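Local structure of cytochrome P450 reductase (Amycolatopsis methanolica 239, 5OGX) at residues V165-V168 / T174-W177; G215-A220 / E330-A335; E258-E261 / G265-F268; L240-R245 / D249-G254. The protein carries electrons from NADH through FAD and a [2Fe-2S] cluster to its partner cytochrome P450, which O-demethylates guaiacol and other lignin-derived aromatics. One frame throughout, in Å; residues are numbered along the deposited sequence.

Contact 1: residues V165-V168 / T174-W177; sequences VRRV and TDGW. Unlike the reference sequence in segment 174-177: Gly176 (reference Arg). With FAD (flavin-adenine dinucleotide), chain B.
Thr174, at the start of helix 174-178, sits against Arg167 and Val168, where the chain leaves strand 160-166 of the antiparallel FAD-binding barrel found in the ferredoxin reductase family. The short loop between the segments bonds FAD through Val172 N and Ala173 N just before Thr174. With OG1 held between its own backbone N and carbonyl carbon (chi1 57°), the threonine uses the hydroxyl in two directions: Val168 N gives its hydrogen to OG1 at 3.0 Å, and OG1 in turn donates to FAD O2P at 2.6 Å. Thr174 N reaches the same phosphate oxygen, O2P, at 2.9 Å, so one residue grips it twice, at the beginning of a helix whose dipole would probably favour the negative charge. The methyl CG2 packs between Val165 CG1 (3.7 Å) and the ribityl oxygen FAD O4' (3.3 Å). To one side of the phosphate Arg166 N bonds almost straight to flavin O2 (2.9 Å); to the other, Val168 CG1 lies 3.6 Å from adenosine ribose O4B. On the outer side Arg167, whose NE also pairs with Asp116, forms a salt bridge with Asp175. Arg167 NH1 approaches Asp175 OD1 at 2.9 Å within the guanidinium plane but from above the carboxylate, the two planes being 44° apart. The second carboxylate oxygen, Asp175 OD2, accepts a hydrogen bond from Gly170 N in the intervening loop.

Contact 2: residues G215-A220 / E330-A335; sequences GGTGLA and EKFTPA. With FAD (flavin-adenine dinucleotide), chain B.
Flavin O2, bonded by Arg166 N, takes a second, weak hydrogen bond from Thr217 OG1 at 3.1 Å, and Phe332 lies between the flavin face and the 217-218 backbone. The Phe332 ring lies with one face against the isoalloxazine, and all six of its carbons approach the flavin. CE1 of Phe332 is 3.1 Å from flavin N5, which sits over the ring face but displaced toward its rim, while Phe332 CE2 is 3.3 Å from FAD C4X. The ring is brought there by chi1 of -72°, which sets CG beside the backbone N, and by the inverse gamma turn centred on Phe332. The edge of the same ring faces Thr217 O, 3.6 Å from CE2 and near the ring plane; Gly218 N is 3.5 Å from Phe332 CE2. A side chain on Gly218 would run into Gly215 O, whose bond from Gly218 N (2.9 Å) closes the glycine-rich turn. With an alanine in place of Phe332, the flavin would probably lose its cover around N5 and a gap would open beside Thr217 O. As in related reductases, this aromatic near the C-terminus probably occupies the face that the nicotinamide must reach. Phe332 follows strand 327-331 and also packs on Cys304 of the adjacent strand 300-305 and on Ser150 of the flavin-domain strand 146-150, whereas Thr217 lies between strand 210-215 and helix 219-232, touching His164 and Arg166 of strand 160-166.

Contact 3: residues E258-E261 / G265-F268; sequences EIAE and GFRF
Ile259 sets its CG2 methyl squarely over the ring of Phe266, joining the helix and the second strand of the beta-alpha-beta unit formed by strand 238-244, helix 253-262 and strand 266-272. The methyl stands 3.8 Å from the ring centroid, only 13° off the ring normal, a CH-pi contact over the middle of the face rather than at its rim. This branch is the one that lies anti to the isoleucine's backbone N, which carries it out toward the strand. CB of Ile259 follows more distantly, 4.0 Å from Phe266 CE2. Ala260, the next residue along the helix, meets the aromatic ring differently: its CB lies at the edge, in the ring plane, 3.8 Å from Phe266 CD2. The helix therefore addresses a single aromatic ring from two directions, a branched side chain over the face and a small one against the rim. The small size of alanine suits the close backbones, for the CA atoms of Ala260 and Phe266 are just 5.3 Å apart. Phe266 extends from its strand with CG anti to the backbone N (chi1 175°), directing the ring toward the helix. Behind this pair, Leu230 of helix 219-232 touches both Ile259 and Phe266, and Val238 of the neighbouring strand also packs on Phe266, so the contact belongs to a hydrophobic layer between helices and parallel sheet. The Ala260 backbone takes part as well, its N lying 3.6 Å from Phe266 CD2.

Contact 4: residues L240-R245 / D249-G254; sequences LYHGVR and DLYDLG
His242, its CG anti to the backbone N (chi1 -170°), and Tyr251, its CG tucked between its own N and carbonyl carbon (chi1 60°), swing their rings together as an offset edge-to-face pair. The imidazole edge points toward the phenol face with centroids 5.5 Å apart and planes at 84°, and CE1 of His242 is 3.8 Å from CE1 of Tyr251. A water in the imidazole plane bonds to His242 ND1 and accepts from Tyr251 N, both at 2.9 Å; His242 NE2 bonds to Gly216 O, and Tyr251 OH to His164 ND1. The contact lies where strand 238-244 passes into the crossover to helix 253-262, within the beta-alpha-beta unit of the NAD-binding domain. Val244 fills the corner, its CB 3.5 Å from Asp249 CB and its CG2 3.6 Å from Leu250 CD2. Asp249 OD2 lies over one face of the Arg245 guanidinium, and Arg245 NH2 pairs with Asp249 OD1 at 3.6 Å through charge alone. Asp249 OD2 forms its stronger salt bridge with Arg115 NH1 and also accepts from Gly246 N. A leucine in place of Asp249 would probably leave the charges of Arg245 and Arg115 without their shared mate.

Contact 1 belongs to the FAD-binding barrel and closes before the other three begin. Contacts 2, 3 and 4 all reach the six-stranded parallel sheet of the NAD-binding domain; contact 4 precedes contact 3 along the chain, and both are nested within the long loop that contact 2 closes. Contacts 3 and 4, with centres about 13 Å apart, share helix 253-262 and adjoining strands. Contact 2, about 13 Å from contact 1 and 14 Å from contact 4 between centres, touches both and shares FAD with contact 1. It thus marks the domain interface, whereas contact 3, about 30 Å from contact 1 between centres, lies on the far flank.

Contact 1: residues V165-V168 / T174-W177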
# COMPACT_ATOMS: atom_id res chain seq x y z
N VAL A 165 4.13 9.98 7.15
CA VAL A 165 3.37 9.53 8.31
C VAL A 165 2.43 10.64 8.76
O VAL A 165 2.87 11.75 9.05
CB VAL A 165 4.30 9.12 9.46
CG1 VAL A 165 3.49 8.52 10.61
CG2 VAL A 165 5.34 8.13 8.95
N ARG A 166 1.14 10.32 8.86
CA ARG A 166 0.15 11.24 9.40
C ARG A 166 -0.09 10.94 10.88
O ARG A 166 -0.31 9.78 11.25
CB ARG A 166 -1.15 11.15 8.62
CG ARG A 166 -2.25 12.03 9.18
CD ARG A 166 -2.33 13.37 8.48
NE ARG A 166 -3.40 14.19 9.04
CZ ARG A 166 -4.70 14.02 8.76
NH1 ARG A 166 -5.60 14.81 9.32
NH2 ARG A 166 -5.08 13.06 7.93
N ARG A 167 -0.05 11.99 11.71
CA ARG A 167 -0.29 11.82 13.14
C ARG A 167 -1.76 11.51 13.39
O ARG A 167 -2.64 12.25 12.96
CB ARG A 167 0.11 13.10 13.90
CG ARG A 167 0.25 12.91 15.41
CD ARG A 167 0.66 14.21 16.11
NE ARG A 167 -0.37 15.24 15.96
CZ ARG A 167 -1.43 15.37 16.76
NH1 ARG A 167 -1.60 14.55 17.79
NH2 ARG A 167 -2.32 16.33 16.52
N VAL A 168 -2.02 10.43 14.11
CA VAL A 168 -3.36 10.08 14.55
C VAL A 168 -3.45 10.38 16.05
O VAL A 168 -2.70 9.79 16.83
CB VAL A 168 -3.69 8.60 14.25
CG1 VAL A 168 -5.02 8.22 14.86
CG2 VAL A 168 -3.66 8.34 12.73
N THR A 174 1.88 6.55 15.96
CA THR A 174 2.14 7.91 15.49
C THR A 174 2.28 8.87 16.67
O THR A 174 3.39 9.29 17.00
CB THR A 174 1.05 8.35 14.50
OG1 THR A 174 -0.24 8.24 15.11
CG2 THR A 174 1.11 7.46 13.28
N ASP A 175 1.16 9.19 17.32
CA ASP A 175 1.18 10.07 18.49
C ASP A 175 2.16 9.57 19.55
O ASP A 175 2.84 10.37 20.20
CB ASP A 175 -0.23 10.17 19.08
CG ASP A 175 -0.63 11.58 19.49
OD1 ASP A 175 0.06 12.55 19.10
OD2 ASP A 175 -1.65 11.71 20.19
N GLY A 176 2.27 8.25 19.71
CA GLY A 176 3.10 7.70 20.77
C GLY A 176 4.56 7.43 20.44
O GLY A 176 5.33 7.10 21.35
N TRP A 177 4.98 7.55 19.18
CA TRP A 177 6.34 7.15 18.83
C TRP A 177 6.90 7.95 17.65
O TRP A 177 7.89 8.67 17.81
CB TRP A 177 6.37 5.65 18.54
CG TRP A 177 7.64 5.14 17.92
CD1 TRP A 177 8.92 5.40 18.32
CD2 TRP A 177 7.75 4.26 16.79
NE1 TRP A 177 9.82 4.73 17.51
CE2 TRP A 177 9.12 4.03 16.56
CE3 TRP A 177 6.81 3.64 15.96
CZ2 TRP A 177 9.58 3.21 15.52
CZ3 TRP A 177 7.27 2.82 14.92
CH2 TRP A 177 8.64 2.61 14.72
PA FAD B . -3.85 3.43 16.51
O1A FAD B . -3.31 3.33 17.91
O2A FAD B . -3.95 2.11 15.79
O5B FAD B . -5.34 4.13 16.50
C5B FAD B . -5.69 5.03 17.52
C4B FAD B . -7.22 5.29 17.42
O4B FAD B . -7.48 6.02 16.38
C3B FAD B . -7.96 3.96 17.19
O3B FAD B . -9.15 4.00 17.85
C2B FAD B . -8.15 3.90 15.66
O2B FAD B . -9.30 3.02 15.28
C1B FAD B . -8.32 5.15 15.31
N9A FAD B . -7.70 5.44 14.04
C8A FAD B . -6.75 4.73 13.43
N7A FAD B . -6.43 5.36 12.29
C5A FAD B . -7.19 6.47 12.22
C6A FAD B . -7.25 7.46 11.27
N6A FAD B . -6.63 7.79 10.00
N1A FAD B . -8.09 8.48 11.42
C2A FAD B . -8.89 8.54 12.52
N3A FAD B . -8.83 7.57 13.47
C4A FAD B . -7.97 6.53 13.30
N1 FAD B . -0.47 5.65 7.53
C2 FAD B . 0.38 6.77 7.16
O2 FAD B . 0.40 7.76 7.82
N3 FAD B . 1.24 6.66 5.96
C4 FAD B . 1.26 5.50 5.13
O4 FAD B . 1.95 5.46 4.16
C4X FAD B . 0.35 4.38 5.52
N5 FAD B . 0.37 3.19 4.72
C5X FAD B . -0.53 2.11 5.11
C6 FAD B . -0.57 0.97 4.29
C7 FAD B . -1.43 -0.06 4.68
C7M FAD B . -1.33 -1.22 3.70
C8 FAD B . -2.22 0.05 5.83
C8M FAD B . -3.12 -1.13 6.17
C9 FAD B . -2.19 1.18 6.63
C9A FAD B . -1.35 2.21 6.25
N10 FAD B . -1.32 3.41 7.11
C10 FAD B . -0.47 4.48 6.70
C1' FAD B . -2.11 3.49 8.35
C2' FAD B . -1.02 3.13 9.45
O2' FAD B . -0.50 1.81 9.34
C3' FAD B . -1.52 3.27 10.90
O3' FAD B . -2.76 2.61 11.00
C4' FAD B . -1.69 4.74 11.31
O4' FAD B . -0.45 5.39 11.28
C5' FAD B . -2.29 4.87 12.72
O5' FAD B . -1.59 4.00 13.60
P FAD B . -1.46 4.40 15.18
O1P FAD B . -0.81 3.24 15.89
O2P FAD B . -0.81 5.75 15.36
O3P FAD B . -3.02 4.57 15.68

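Contact 2: residues G215-A220 / E330-A335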
# COMPACT_ATOMS: atom_id res chain seq x y z
N GLY A 215 -5.63 10.35 -0.30
CA GLY A 215 -6.19 11.08 0.81
C GLY A 215 -5.15 11.21 1.90
O GLY A 215 -4.68 10.19 2.42
N GLY A 216 -4.75 12.43 2.23
CA GLY A 216 -3.75 12.62 3.26
C GLY A 216 -2.44 11.98 2.88
O GLY A 216 -1.94 12.14 1.75
N THR A 217 -1.85 11.22 3.80
CA THR A 217 -0.59 10.56 3.45
C THR A 217 -0.78 9.36 2.53
O THR A 217 0.21 8.70 2.19
CB THR A 217 0.15 10.12 4.71
OG1 THR A 217 -0.78 9.49 5.59
CG2 THR A 217 0.78 11.35 5.42
N GLY A 218 -2.01 9.09 2.08
CA GLY A 218 -2.25 8.21 0.94
C GLY A 218 -1.51 8.66 -0.31
O GLY A 218 -1.39 7.90 -1.28
N LEU A 219 -1.00 9.90 -0.30
CA LEU A 219 -0.12 10.36 -1.36
C LEU A 219 1.14 9.49 -1.50
O LEU A 219 1.67 9.35 -2.60
CB LEU A 219 0.28 11.83 -1.10
CG LEU A 219 1.20 12.55 -2.09
CD1 LEU A 219 0.60 12.52 -3.49
CD2 LEU A 219 1.44 14.00 -1.63
N ALA A 220 1.63 8.92 -0.40
CA ALA A 220 2.98 8.36 -0.41
C ALA A 220 3.22 7.34 -1.52
O ALA A 220 4.15 7.52 -2.31
CB ALA A 220 3.32 7.76 0.96
N GLU A 330 -5.53 0.89 -2.41
CA GLU A 330 -4.75 0.61 -1.20
C GLU A 330 -5.45 1.30 -0.04
O GLU A 330 -5.48 2.53 0.04
CB GLU A 330 -3.30 1.09 -1.32
CG GLU A 330 -2.43 0.69 -0.12
CD GLU A 330 -1.87 -0.71 -0.29
OE1 GLU A 330 -2.67 -1.65 -0.48
OE2 GLU A 330 -0.64 -0.88 -0.25
N LYS A 331 -6.03 0.53 0.88
CA LYS A 331 -6.76 1.14 1.99
C LYS A 331 -5.90 1.17 3.25
O LYS A 331 -5.38 0.13 3.68
CB LYS A 331 -8.06 0.39 2.26
CG LYS A 331 -8.88 0.15 1.01
CD LYS A 331 -10.04 -0.77 1.32
CE LYS A 331 -11.19 -0.54 0.39
NZ LYS A 331 -12.00 -1.78 0.28
N PHE A 332 -5.78 2.36 3.84
CA PHE A 332 -5.06 2.57 5.11
C PHE A 332 -6.00 2.21 6.27
O PHE A 332 -6.40 3.04 7.08
CB PHE A 332 -4.57 4.01 5.23
CG PHE A 332 -3.41 4.37 4.32
CD1 PHE A 332 -2.89 3.46 3.44
CD2 PHE A 332 -2.84 5.64 4.39
CE1 PHE A 332 -1.80 3.78 2.61
CE2 PHE A 332 -1.76 5.99 3.58
CZ PHE A 332 -1.25 5.06 2.69
N THR A 333 -6.35 0.93 6.34
CA THR A 333 -7.31 0.50 7.35
C THR A 333 -6.69 0.49 8.74
O THR A 333 -5.63 -0.11 8.93
CB THR A 333 -7.84 -0.89 7.01
OG1 THR A 333 -8.46 -0.86 5.72
CG2 THR A 333 -8.85 -1.32 8.04
N PRO A 334 -7.31 1.13 9.72
CA PRO A 334 -6.76 1.10 11.09
C PRO A 334 -6.54 -0.32 11.58
O PRO A 334 -7.29 -1.25 11.24
CB PRO A 334 -7.83 1.83 11.91
CG PRO A 334 -8.41 2.81 10.92
CD PRO A 334 -8.46 2.05 9.62
N ALA A 335 -5.50 -0.48 12.39
CA ALA A 335 -5.10 -1.75 12.96
C ALA A 335 -5.68 -1.96 14.35
O ALA A 335 -5.43 -3.01 14.95
CB ALA A 335 -3.58 -1.85 13.03
PA FAD B . -3.85 3.43 16.51
O1A FAD B . -3.31 3.33 17.91
O2A FAD B . -3.95 2.11 15.79
O5B FAD B . -5.34 4.13 16.50
C5B FAD B . -5.69 5.03 17.52
C4B FAD B . -7.22 5.29 17.42
O4B FAD B . -7.48 6.02 16.38
C3B FAD B . -7.96 3.96 17.19
O3B FAD B . -9.15 4.00 17.85
C2B FAD B . -8.15 3.90 15.66
O2B FAD B . -9.30 3.02 15.28
C1B FAD B . -8.32 5.15 15.31
N9A FAD B . -7.70 5.44 14.04
C8A FAD B . -6.75 4.73 13.43
N7A FAD B . -6.43 5.36 12.29
C5A FAD B . -7.19 6.47 12.22
C6A FAD B . -7.25 7.46 11.27
N6A FAD B . -6.63 7.79 10.00
N1A FAD B . -8.09 8.48 11.42
C2A FAD B . -8.89 8.54 12.52
N3A FAD B . -8.83 7.57 13.47
C4A FAD B . -7.97 6.53 13.30
N1 FAD B . -0.47 5.65 7.53
C2 FAD B . 0.38 6.77 7.16
O2 FAD B . 0.40 7.76 7.82
N3 FAD B . 1.24 6.66 5.96
C4 FAD B . 1.26 5.50 5.13
O4 FAD B . 1.95 5.46 4.16
C4X FAD B . 0.35 4.38 5.52
N5 FAD B . 0.37 3.19 4.72
C5X FAD B . -0.53 2.11 5.11
C6 FAD B . -0.57 0.97 4.29
C7 FAD B . -1.43 -0.06 4.68
C7M FAD B . -1.33 -1.22 3.70
C8 FAD B . -2.22 0.05 5.83
C8M FAD B . -3.12 -1.13 6.17
C9 FAD B . -2.19 1.18 6.63
C9A FAD B . -1.35 2.21 6.25
N10 FAD B . -1.32 3.41 7.11
C10 FAD B . -0.47 4.48 6.70
C1' FAD B . -2.11 3.49 8.35
C2' FAD B . -1.02 3.13 9.45
O2' FAD B . -0.50 1.81 9.34
C3' FAD B . -1.52 3.27 10.90
O3' FAD B . -2.76 2.61 11.00
C4' FAD B . -1.69 4.74 11.31
O4' FAD B . -0.45 5.39 11.28
C5' FAD B . -2.29 4.87 12.72
O5' FAD B . -1.59 4.00 13.60
P FAD B . -1.46 4.40 15.18
O1P FAD B . -0.81 3.24 15.89
O2P FAD B . -0.81 5.75 15.36
O3P FAD B . -3.02 4.57 15.68

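Contact 3: residues E258-E261 / G265-F268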
# COMPACT_ATOMS: atom_id res chain seq x y z
N GLU A 258 8.57 20.13 -10.10
CA GLU A 258 9.67 19.67 -10.95
C GLU A 258 9.23 18.51 -11.84
O GLU A 258 9.65 18.44 -13.01
CB GLU A 258 10.86 19.25 -10.09
CG GLU A 258 11.66 20.43 -9.56
CD GLU A 258 13.10 20.07 -9.24
OE1 GLU A 258 13.48 18.90 -9.46
OE2 GLU A 258 13.85 20.96 -8.78
N ILE A 259 8.40 17.61 -11.32
CA ILE A 259 7.88 16.52 -12.15
C ILE A 259 7.07 17.08 -13.30
O ILE A 259 7.25 16.70 -14.47
CB ILE A 259 7.07 15.52 -11.31
CG1 ILE A 259 7.96 14.89 -10.23
CG2 ILE A 259 6.50 14.42 -12.23
CD1 ILE A 259 7.21 13.98 -9.24
N ALA A 260 6.19 18.04 -13.00
CA ALA A 260 5.34 18.62 -14.04
C ALA A 260 6.16 19.38 -15.09
O ALA A 260 5.82 19.36 -16.27
CB ALA A 260 4.31 19.56 -13.42
N GLU A 261 7.24 20.03 -14.69
CA GLU A 261 7.99 20.78 -15.70
C GLU A 261 8.62 19.82 -16.70
O GLU A 261 8.72 20.14 -17.89
CB GLU A 261 9.04 21.67 -15.04
CG GLU A 261 8.48 22.91 -14.32
CD GLU A 261 7.55 23.78 -15.19
OE1 GLU A 261 7.94 24.15 -16.31
OE2 GLU A 261 6.43 24.10 -14.75
N GLY A 265 2.39 15.71 -19.56
CA GLY A 265 1.14 15.04 -19.26
C GLY A 265 0.84 14.88 -17.79
O GLY A 265 -0.25 14.41 -17.43
N PHE A 266 1.78 15.26 -16.93
CA PHE A 266 1.60 15.15 -15.49
C PHE A 266 0.97 16.42 -14.94
O PHE A 266 1.33 17.54 -15.34
CB PHE A 266 2.95 14.92 -14.80
CG PHE A 266 2.87 14.92 -13.30
CD1 PHE A 266 2.44 13.79 -12.61
CD2 PHE A 266 3.19 16.06 -12.57
CE1 PHE A 266 2.37 13.79 -11.21
CE2 PHE A 266 3.11 16.07 -11.18
CZ PHE A 266 2.69 14.93 -10.50
N ARG A 267 0.01 16.25 -14.04
CA ARG A 267 -0.55 17.36 -13.29
C ARG A 267 -0.67 16.96 -11.83
O ARG A 267 -1.03 15.83 -11.53
CB ARG A 267 -1.94 17.79 -13.81
CG ARG A 267 -2.10 17.73 -15.31
CD ARG A 267 -3.06 18.78 -15.86
NE ARG A 267 -4.45 18.55 -15.46
CZ ARG A 267 -5.46 18.32 -16.31
NH1 ARG A 267 -5.24 18.25 -17.62
NH2 ARG A 267 -6.68 18.14 -15.84
N PHE A 268 -0.38 17.90 -10.94
CA PHE A 268 -0.57 17.73 -9.51
C PHE A 268 -1.63 18.71 -9.04
O PHE A 268 -1.50 19.92 -9.27
CB PHE A 268 0.73 17.96 -8.74
CG PHE A 268 0.60 17.73 -7.28
CD1 PHE A 268 0.42 16.43 -6.79
CD2 PHE A 268 0.64 18.78 -6.38
CE1 PHE A 268 0.30 16.20 -5.44
CE2 PHE A 268 0.51 18.56 -5.02
CZ PHE A 268 0.34 17.27 -4.55

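Contact 4: residues L240-R245 / D249-G254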
# COMPACT_ATOMS: atom_id res chain seq x y z
N LEU A 240 -2.51 13.51 -10.67
CA LEU A 240 -2.31 13.15 -9.27
C LEU A 240 -3.03 14.18 -8.40
O LEU A 240 -2.66 15.35 -8.39
CB LEU A 240 -0.82 13.10 -8.95
CG LEU A 240 -0.40 12.92 -7.50
CD1 LEU A 240 -1.06 11.68 -6.88
CD2 LEU A 240 1.11 12.84 -7.42
N TYR A 241 -4.09 13.75 -7.71
CA TYR A 241 -4.87 14.63 -6.85
C TYR A 241 -4.54 14.33 -5.40
O TYR A 241 -4.52 13.16 -5.00
CB TYR A 241 -6.38 14.46 -7.08
CG TYR A 241 -6.85 14.82 -8.47
CD1 TYR A 241 -6.73 13.91 -9.50
CD2 TYR A 241 -7.43 16.07 -8.74
CE1 TYR A 241 -7.16 14.22 -10.78
CE2 TYR A 241 -7.86 16.39 -10.02
CZ TYR A 241 -7.73 15.46 -11.03
OH TYR A 241 -8.15 15.73 -12.31
N HIS A 242 -4.28 15.37 -4.61
CA HIS A 242 -3.97 15.20 -3.19
C HIS A 242 -5.12 15.79 -2.37
O HIS A 242 -5.28 17.01 -2.32
CB HIS A 242 -2.64 15.87 -2.84
CG HIS A 242 -2.15 15.53 -1.47
ND1 HIS A 242 -1.22 16.30 -0.81
CD2 HIS A 242 -2.44 14.50 -0.65
CE1 HIS A 242 -0.97 15.76 0.37
NE2 HIS A 242 -1.68 14.65 0.49
N GLY A 243 -5.90 14.93 -1.72
CA GLY A 243 -7.05 15.42 -0.97
C GLY A 243 -6.69 15.64 0.49
O GLY A 243 -6.33 14.69 1.19
N VAL A 244 -6.78 16.88 0.96
CA VAL A 244 -6.42 17.24 2.33
C VAL A 244 -7.47 18.20 2.87
O VAL A 244 -8.34 18.70 2.15
CB VAL A 244 -5.03 17.89 2.42
CG1 VAL A 244 -3.93 16.92 2.00
CG2 VAL A 244 -4.99 19.13 1.57
N ARG A 245 -7.39 18.46 4.17
CA ARG A 245 -8.33 19.38 4.80
C ARG A 245 -8.04 20.83 4.41
O ARG A 245 -8.98 21.60 4.15
CB ARG A 245 -8.28 19.21 6.31
CG ARG A 245 -9.10 18.03 6.82
CD ARG A 245 -9.01 17.90 8.33
NE ARG A 245 -7.62 17.80 8.78
CZ ARG A 245 -7.02 18.69 9.56
NH1 ARG A 245 -7.67 19.76 9.99
NH2 ARG A 245 -5.76 18.51 9.92
N ASP A 249 -1.88 21.20 5.21
CA ASP A 249 -1.62 19.77 5.07
C ASP A 249 -0.78 19.43 3.84
O ASP A 249 -0.39 18.27 3.68
CB ASP A 249 -2.94 19.01 4.98
CG ASP A 249 -3.83 19.22 6.19
OD1 ASP A 249 -3.34 19.04 7.32
OD2 ASP A 249 -5.02 19.55 6.00
N LEU A 250 -0.52 20.38 2.96
CA LEU A 250 0.14 20.07 1.70
C LEU A 250 1.65 20.01 1.91
O LEU A 250 2.20 20.68 2.79
CB LEU A 250 -0.20 21.11 0.62
CG LEU A 250 -1.69 21.27 0.27
CD1 LEU A 250 -1.91 22.53 -0.55
CD2 LEU A 250 -2.16 20.01 -0.49
N TYR A 251 2.31 19.20 1.09
CA TYR A 251 3.76 19.09 1.19
C TYR A 251 4.36 18.70 -0.15
O TYR A 251 3.66 18.27 -1.07
CB TYR A 251 4.18 18.08 2.29
CG TYR A 251 3.69 16.66 2.11
CD1 TYR A 251 2.47 16.25 2.65
CD2 TYR A 251 4.47 15.70 1.45
CE1 TYR A 251 2.02 14.96 2.51
CE2 TYR A 251 4.02 14.39 1.31
CZ TYR A 251 2.79 14.03 1.84
OH TYR A 251 2.34 12.73 1.72
N ASP A 252 5.68 18.90 -0.24
CA ASP A 252 6.47 18.55 -1.42
C ASP A 252 5.95 19.22 -2.70
O ASP A 252 6.09 18.68 -3.79
CB ASP A 252 6.53 17.03 -1.61
CG ASP A 252 7.55 16.39 -0.70
OD1 ASP A 252 8.30 17.15 -0.04
OD2 ASP A 252 7.60 15.14 -0.64
N LEU A 253 5.37 20.41 -2.57
CA LEU A 253 4.87 21.09 -3.76
C LEU A 253 5.99 21.34 -4.77
O LEU A 253 5.79 21.17 -5.98
CB LEU A 253 4.17 22.39 -3.37
CG LEU A 253 2.98 22.17 -2.43
CD1 LEU A 253 2.34 23.49 -2.01
CD2 LEU A 253 1.94 21.25 -3.08
N GLY A 254 7.18 21.67 -4.28
CA GLY A 254 8.30 21.89 -5.19
C GLY A 254 8.69 20.64 -5.96
O GLY A 254 9.03 20.71 -7.15
O HOH W 1 0.87 18.25 -1.19